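Long-range contacts in extracellular subtilisin-like serine proteinase (Vibrio sp. PA-44, PDB 1SH7), which probably cleaves peptide bonds as a calcium-binding, cold-adapted secreted serine endopeptidase of the subtilisin-like S8 family: residues Asp12-Pro17 and Leu272-Cys277; Ala24-Phe29 and Tyr233-Asn238. One frame throughout, in Å; residues are numbered along the deposited sequence.

Interaction 1: residues Asp12-Pro17 and Leu272-Cys277; sequences DQRNLP and LADSGC. With CA (calcium ion), chain E.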
loop_
_atom_site.group_PDB
_atom_site.type_symbol
_atom_site.label_atom_id
_atom_site.label_comp_id
_atom_site.label_asym_id
_atom_site.label_seq_id
_atom_site.Cartn_x
_atom_site.Cartn_y
_atom_site.Cartn_z
ATOM N N ASP A 12 9.610 -2.308 -11.401
ATOM C CA ASP A 12 10.991 -2.825 -11.466
ATOM C C ASP A 12 11.867 -2.208 -12.580
ATOM O O ASP A 12 12.900 -2.792 -12.928
ATOM C CB ASP A 12 10.994 -4.347 -11.628
ATOM C CG ASP A 12 10.675 -4.783 -13.060
ATOM O OD1 ASP A 12 11.014 -5.916 -13.445
ATOM O OD2 ASP A 12 10.092 -4.031 -13.876
ATOM N N GLN A 13 11.453 -1.057 -13.119
ATOM C CA GLN A 13 12.161 -0.382 -14.212
ATOM C C GLN A 13 11.917 1.110 -14.160
ATOM O O GLN A 13 10.911 1.591 -13.605
ATOM C CB GLN A 13 11.763 -0.977 -15.580
ATOM C CG GLN A 13 10.271 -0.899 -15.889
ATOM C CD GLN A 13 9.968 -1.560 -17.222
ATOM O OE1 GLN A 13 9.785 -2.770 -17.268
ATOM N NE2 GLN A 13 9.962 -0.777 -18.304
ATOM N N ARG A 14 12.877 1.839 -14.714
ATOM C CA ARG A 14 12.897 3.291 -14.665
ATOM C C ARG A 14 11.964 3.905 -15.702
ATOM O O ARG A 14 11.219 4.809 -15.399
ATOM C CB ARG A 14 14.339 3.766 -14.900
ATOM C CG ARG A 14 15.311 3.392 -13.773
ATOM C CD ARG A 14 14.898 3.951 -12.444
ATOM N NE ARG A 14 15.887 3.685 -11.386
ATOM C CZ ARG A 14 15.642 3.912 -10.100
ATOM N NH1 ARG A 14 14.473 4.392 -9.740
ATOM N NH2 ARG A 14 16.562 3.668 -9.166
ATOM N N ASN A 15 12.010 3.401 -16.941
ATOM C CA ASN A 15 11.386 4.087 -18.060
ATOM C C ASN A 15 10.407 3.208 -18.813
ATOM O O ASN A 15 10.511 2.007 -18.798
ATOM C CB ASN A 15 12.453 4.573 -19.045
ATOM C CG ASN A 15 13.196 5.783 -18.551
ATOM O OD1 ASN A 15 12.595 6.813 -18.175
ATOM N ND2 ASN A 15 14.497 5.667 -18.507
ATOM N N LEU A 16 9.461 3.809 -19.505
ATOM C CA LEU A 16 8.671 3.041 -20.465
ATOM C C LEU A 16 9.585 2.818 -21.690
ATOM O O LEU A 16 10.557 3.557 -21.854
ATOM C CB LEU A 16 7.395 3.777 -20.834
ATOM C CG LEU A 16 6.364 3.953 -19.715
ATOM C CD1 LEU A 16 5.218 4.907 -20.121
ATOM C CD2 LEU A 16 5.824 2.622 -19.275
ATOM N N PRO A 17 9.311 1.827 -22.533
ATOM C CA PRO A 17 8.127 0.954 -22.456
ATOM C C PRO A 17 8.211 -0.167 -21.431
ATOM O O PRO A 17 9.313 -0.551 -21.014
ATOM C CB PRO A 17 8.086 0.332 -23.869
ATOM C CG PRO A 17 9.514 0.208 -24.242
ATOM C CD PRO A 17 10.180 1.458 -23.678
ATOM N N LEU A 272 13.381 -2.009 -6.617
ATOM C CA LEU A 272 14.702 -2.610 -6.614
ATOM C C LEU A 272 15.710 -1.786 -5.823
ATOM O O LEU A 272 15.513 -0.595 -5.607
ATOM C CB LEU A 272 15.185 -2.782 -8.054
ATOM C CG LEU A 272 14.307 -3.608 -9.006
ATOM C CD1 LEU A 272 14.938 -3.712 -10.422
ATOM C CD2 LEU A 272 14.087 -4.992 -8.393
ATOM N N ALA A 273 16.807 -2.422 -5.422
ATOM C CA ALA A 273 17.743 -1.818 -4.484
ATOM C C ALA A 273 18.827 -0.984 -5.164
ATOM O O ALA A 273 20.005 -1.339 -5.093
ATOM C CB ALA A 273 18.396 -2.914 -3.610
ATOM N N ASP A 274 18.450 0.125 -5.788
ATOM C CA ASP A 274 19.416 1.079 -6.324
ATOM C C ASP A 274 18.806 2.496 -6.436
ATOM O O ASP A 274 17.590 2.628 -6.459
ATOM C CB ASP A 274 20.027 0.551 -7.633
ATOM C CG ASP A 274 19.043 0.513 -8.782
ATOM O OD1 ASP A 274 18.302 -0.498 -8.948
ATOM O OD2 ASP A 274 18.959 1.472 -9.582
ATOM N N SER A 275 19.635 3.552 -6.463
ATOM C CA SER A 275 19.100 4.927 -6.299
ATOM C C SER A 275 18.672 5.680 -7.580
ATOM O O SER A 275 19.413 5.744 -8.564
ATOM C CB SER A 275 20.016 5.856 -5.467
ATOM O OG SER A 275 21.280 5.317 -5.142
ATOM N N GLY A 276 17.481 6.296 -7.515
ATOM C CA GLY A 276 16.878 6.976 -8.644
ATOM C C GLY A 276 17.395 8.362 -8.994
ATOM O O GLY A 276 16.899 8.971 -9.949
ATOM N N CYS A 277 18.372 8.878 -8.238
ATOM C CA CYS A 277 19.028 10.144 -8.601
ATOM C C CYS A 277 19.941 9.975 -9.833
ATOM O O CYS A 277 20.343 10.975 -10.432
ATOM C CB CYS A 277 19.833 10.722 -7.413
ATOM S SG CYS A 277 21.169 9.660 -6.758
HETATM CA CA CA E . 9.260 -4.595 -15.998
HETATM O O HOH W 1 11.489 -5.167 -16.189
HETATM O O HOH W 2 18.335 1.919 -11.903
#
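Leu-272 and Asp-12 bring two irregular loops to 6.1 Å between their CA atoms, and the chains are still 8.1 Å apart from the CA of Arg-14 to that of Gly-276, a gap spanned by the Arg-14 side chain and not by backbone pairing. At the near end Leu-272 lays CD1 against the carbonyl of Asp-12, 3.4 Å from its O atom. Arg-14 spans the wider end. Its chain kinks at chi2 (-59°) and then runs straight, which carries the guanidinium onto the 272-277 backbone. Gly-276 CA packs over one face of this group, 3.6 Å from Arg-14 CZ, and the absence of a side chain there lets the backbone come in close. Arg-14 NH2 also makes a salt bridge to Asp-274 OD2 at 3.3 Å; the two planes stand nearly perpendicular, and the nitrogen meets the oxygen from above the carboxylate. A water accepts from Arg-14 NE. NH1 of Arg-14 is held by the carbonyl of Arg-252, while Asp-274 OD1 accepts from Tyr-270, so both charged groups are fixed from outside the two loops as well. On the other side of the 12-17 loop, Asp-12 OD2 binds the calcium ion at 2.4 Å and Gln-13 OE1 at 2.3 Å. Gln-13 NE2 donates to the carbonyls of Asn-15 and Pro-17, which fixes the amide with OE1 turned to the calcium; Asp-12 OD1 accepts hydrogen bonds from the backbone N of Asn-23 and from a calcium-bound water. Asp-9, Asp-19 and Asn-21 complete the protein ligands of this calcium site, whose binding loop is joined through Arg-14 and Asp-12 to the C-terminal segment of the subtilase catalytic domain.

Interaction 2: residues Ala24-Phe29 and Tyr233-Asn238; sequences ANFDGF and YLQENN
The ring of Phe-26 takes the CB of Glu-236 over one face, while the amide of Gln-235 lies at its edge, the ring and amide planes being 79° apart. The face contact is a CH-pi interaction, with Glu-236 CB 3.8 Å from the ring centroid and 20° off the normal. Beyond it, the carboxylate of Glu-236 forms a salt bridge with Arg-252. Gln-235 reaches into the 24-29 loop with CG anti to its backbone N (chi1 -175°) and the rest of the chain extended, which delivers OE1 to two successive backbone amides. Gln-235 OE1 accepts from Asp-27 N in the carbonyl plane at 2.8 Å and from Gly-28 N above that plane at 2.9 Å. One oxygen thus satisfies both N-H groups at the bend. The Asp-27 carboxylate lies almost parallel to the Gln-235 amide, and OD2 accepts from Phe-29 N at 3.1 Å, closing an Asx turn. A water accepts from Gln-235 NE2 and donates to Asp-27 OD2, linking the amide to the turn. OD1 of Asp-27 is bound by Asn-88. The carbonyl O of Phe-29 sits 3.3 Å from Gln-235 CG, and its CB rests by NE2. At the helix end, Asn-238 ND2 donates to the carbonyl O of Leu-234 at 2.8 Å, and a second water connects this amide to Phe-29 O. The arrangement is an Asx turn, in the loop leading to strand 32-37 of the parallel sheet, clasped by a glutamine from the last turn of helix 219-236, whose first turn holds Ser-220, the predicted charge-relay serine.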
loop_
_atom_site.group_PDB
_atom_site.type_symbol
_atom_site.label_atom_id
_atom_site.label_comp_id
_atom_site.label_asym_id
_atom_site.label_seq_id
_atom_site.Cartn_x
_atom_site.Cartn_y
_atom_site.Cartn_z
ATOM N N ALA A 24 12.471 -9.492 -9.305
ATOM C CA ALA A 24 12.576 -9.247 -7.860
ATOM C C ALA A 24 13.784 -10.006 -7.283
ATOM O O ALA A 24 14.103 -11.129 -7.701
ATOM C CB ALA A 24 11.299 -9.697 -7.153
ATOM N N ASN A 25 14.426 -9.367 -6.320
ATOM C CA ASN A 25 15.556 -9.919 -5.575
ATOM C C ASN A 25 15.156 -10.378 -4.157
ATOM O O ASN A 25 15.906 -11.051 -3.456
ATOM C CB ASN A 25 16.618 -8.857 -5.506
ATOM C CG ASN A 25 17.237 -8.567 -6.846
ATOM O OD1 ASN A 25 17.357 -7.401 -7.260
ATOM N ND2 ASN A 25 17.641 -9.607 -7.528
ATOM N N PHE A 26 13.955 -9.987 -3.747
ATOM C CA PHE A 26 13.412 -10.289 -2.435
ATOM C C PHE A 26 11.942 -10.620 -2.640
ATOM O O PHE A 26 11.371 -10.321 -3.689
ATOM C CB PHE A 26 13.564 -9.102 -1.468
ATOM C CG PHE A 26 14.984 -8.722 -1.215
ATOM C CD1 PHE A 26 15.632 -7.834 -2.040
ATOM C CD2 PHE A 26 15.687 -9.290 -0.179
ATOM C CE1 PHE A 26 16.970 -7.488 -1.814
ATOM C CE2 PHE A 26 17.036 -8.969 0.024
ATOM C CZ PHE A 26 17.674 -8.091 -0.806
ATOM N N ASP A 27 11.334 -11.229 -1.640
ATOM C CA ASP A 27 9.897 -11.551 -1.703
ATOM C C ASP A 27 9.089 -11.299 -0.402
ATOM O O ASP A 27 7.956 -11.696 -0.316
ATOM C CB ASP A 27 9.703 -13.004 -2.169
ATOM C CG ASP A 27 10.346 -14.000 -1.248
ATOM O OD1 ASP A 27 10.425 -15.199 -1.634
ATOM O OD2 ASP A 27 10.812 -13.690 -0.123
ATOM N N GLY A 28 9.668 -10.645 0.593
ATOM C CA GLY A 28 8.924 -10.300 1.804
ATOM C C GLY A 28 8.981 -11.396 2.834
ATOM O O GLY A 28 8.351 -11.307 3.891
ATOM N N PHE A 29 9.763 -12.432 2.546
ATOM C CA PHE A 29 9.982 -13.502 3.528
ATOM C C PHE A 29 10.412 -12.925 4.904
ATOM O O PHE A 29 11.298 -12.089 5.003
ATOM C CB PHE A 29 10.967 -14.578 3.054
ATOM C CG PHE A 29 11.069 -15.717 4.031
ATOM C CD1 PHE A 29 10.050 -16.661 4.101
ATOM C CD2 PHE A 29 12.109 -15.768 4.961
ATOM C CE1 PHE A 29 10.087 -17.691 5.063
ATOM C CE2 PHE A 29 12.166 -16.801 5.919
ATOM C CZ PHE A 29 11.144 -17.756 5.964
ATOM N N TYR A 233 11.962 -4.116 1.013
ATOM C CA TYR A 233 13.023 -3.369 1.663
ATOM C C TYR A 233 13.275 -3.873 3.092
ATOM O O TYR A 233 14.440 -3.859 3.571
ATOM C CB TYR A 233 12.690 -1.867 1.743
ATOM C CG TYR A 233 12.683 -1.075 0.436
ATOM C CD1 TYR A 233 12.801 -1.694 -0.800
ATOM C CD2 TYR A 233 12.490 0.316 0.454
ATOM C CE1 TYR A 233 12.782 -0.948 -1.994
ATOM C CE2 TYR A 233 12.456 1.067 -0.744
ATOM C CZ TYR A 233 12.610 0.422 -1.949
ATOM O OH TYR A 233 12.555 1.157 -3.132
ATOM N N LEU A 234 12.203 -4.287 3.764
ATOM C CA LEU A 234 12.290 -4.819 5.117
ATOM C C LEU A 234 12.930 -6.206 5.134
ATOM O O LEU A 234 13.615 -6.586 6.116
ATOM C CB LEU A 234 10.928 -4.836 5.805
ATOM C CG LEU A 234 10.459 -3.428 6.248
ATOM C CD1 LEU A 234 8.954 -3.374 6.471
ATOM C CD2 LEU A 234 11.214 -3.075 7.494
ATOM N N GLN A 235 12.741 -6.977 4.069
ATOM C CA GLN A 235 13.412 -8.278 4.022
ATOM C C GLN A 235 14.919 -8.042 3.865
ATOM O O GLN A 235 15.728 -8.645 4.580
ATOM C CB GLN A 235 12.886 -9.211 2.930
ATOM C CG GLN A 235 13.539 -10.597 3.018
ATOM C CD GLN A 235 13.295 -11.507 1.806
ATOM O OE1 GLN A 235 12.554 -11.164 0.896
ATOM N NE2 GLN A 235 13.930 -12.687 1.816
ATOM N N GLU A 236 15.262 -7.141 2.943
ATOM C CA GLU A 236 16.642 -6.690 2.685
ATOM C C GLU A 236 17.332 -6.148 3.954
ATOM O O GLU A 236 18.527 -6.382 4.190
ATOM C CB GLU A 236 16.615 -5.619 1.584
ATOM C CG GLU A 236 17.951 -5.019 1.171
ATOM C CD GLU A 236 17.808 -3.785 0.282
ATOM O OE1 GLU A 236 18.853 -3.215 -0.112
ATOM O OE2 GLU A 236 16.664 -3.354 -0.035
ATOM N N ASN A 237 16.577 -5.367 4.721
ATOM C CA ASN A 237 17.051 -4.733 5.946
ATOM C C ASN A 237 15.943 -4.773 7.008
ATOM O O ASN A 237 15.096 -3.881 7.064
ATOM C CB ASN A 237 17.480 -3.300 5.660
ATOM C CG ASN A 237 18.261 -2.669 6.817
ATOM O OD1 ASN A 237 18.113 -3.060 8.006
ATOM N ND2 ASN A 237 19.056 -1.638 6.488
ATOM N N ASN A 238 15.947 -5.830 7.830
ATOM C CA ASN A 238 14.939 -6.025 8.872
ATOM C C ASN A 238 14.800 -4.835 9.839
ATOM O O ASN A 238 13.733 -4.640 10.444
ATOM C CB ASN A 238 15.267 -7.266 9.725
ATOM C CG ASN A 238 14.932 -8.612 9.056
ATOM O OD1 ASN A 238 15.105 -9.639 9.711
ATOM N ND2 ASN A 238 14.457 -8.625 7.792
HETATM O O HOH W 3 13.319 -14.957 0.006
HETATM O O HOH W 4 13.435 -11.279 6.659
#

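How the interactions relate
Both contacts tie the N-terminal loop region between helix 6-11 and strand 32-37 to the C-terminal part of the chain, and interaction 2 falls within the span of sequence that interaction 1 encloses. Their centres lie about 17 Å apart, yet they meet where Ala-273 CB packs 3.5 Å from Glu-236 OE1. Arg-252 serves both, through its carbonyl in interaction 1 and its guanidinium in interaction 2. Interaction 1 is partly buried, joins two loops, and relies on charge beside a calcium site. Interaction 2 is a surface contact between loop and helix end, in which a neutral amide and an aromatic face do most of the work.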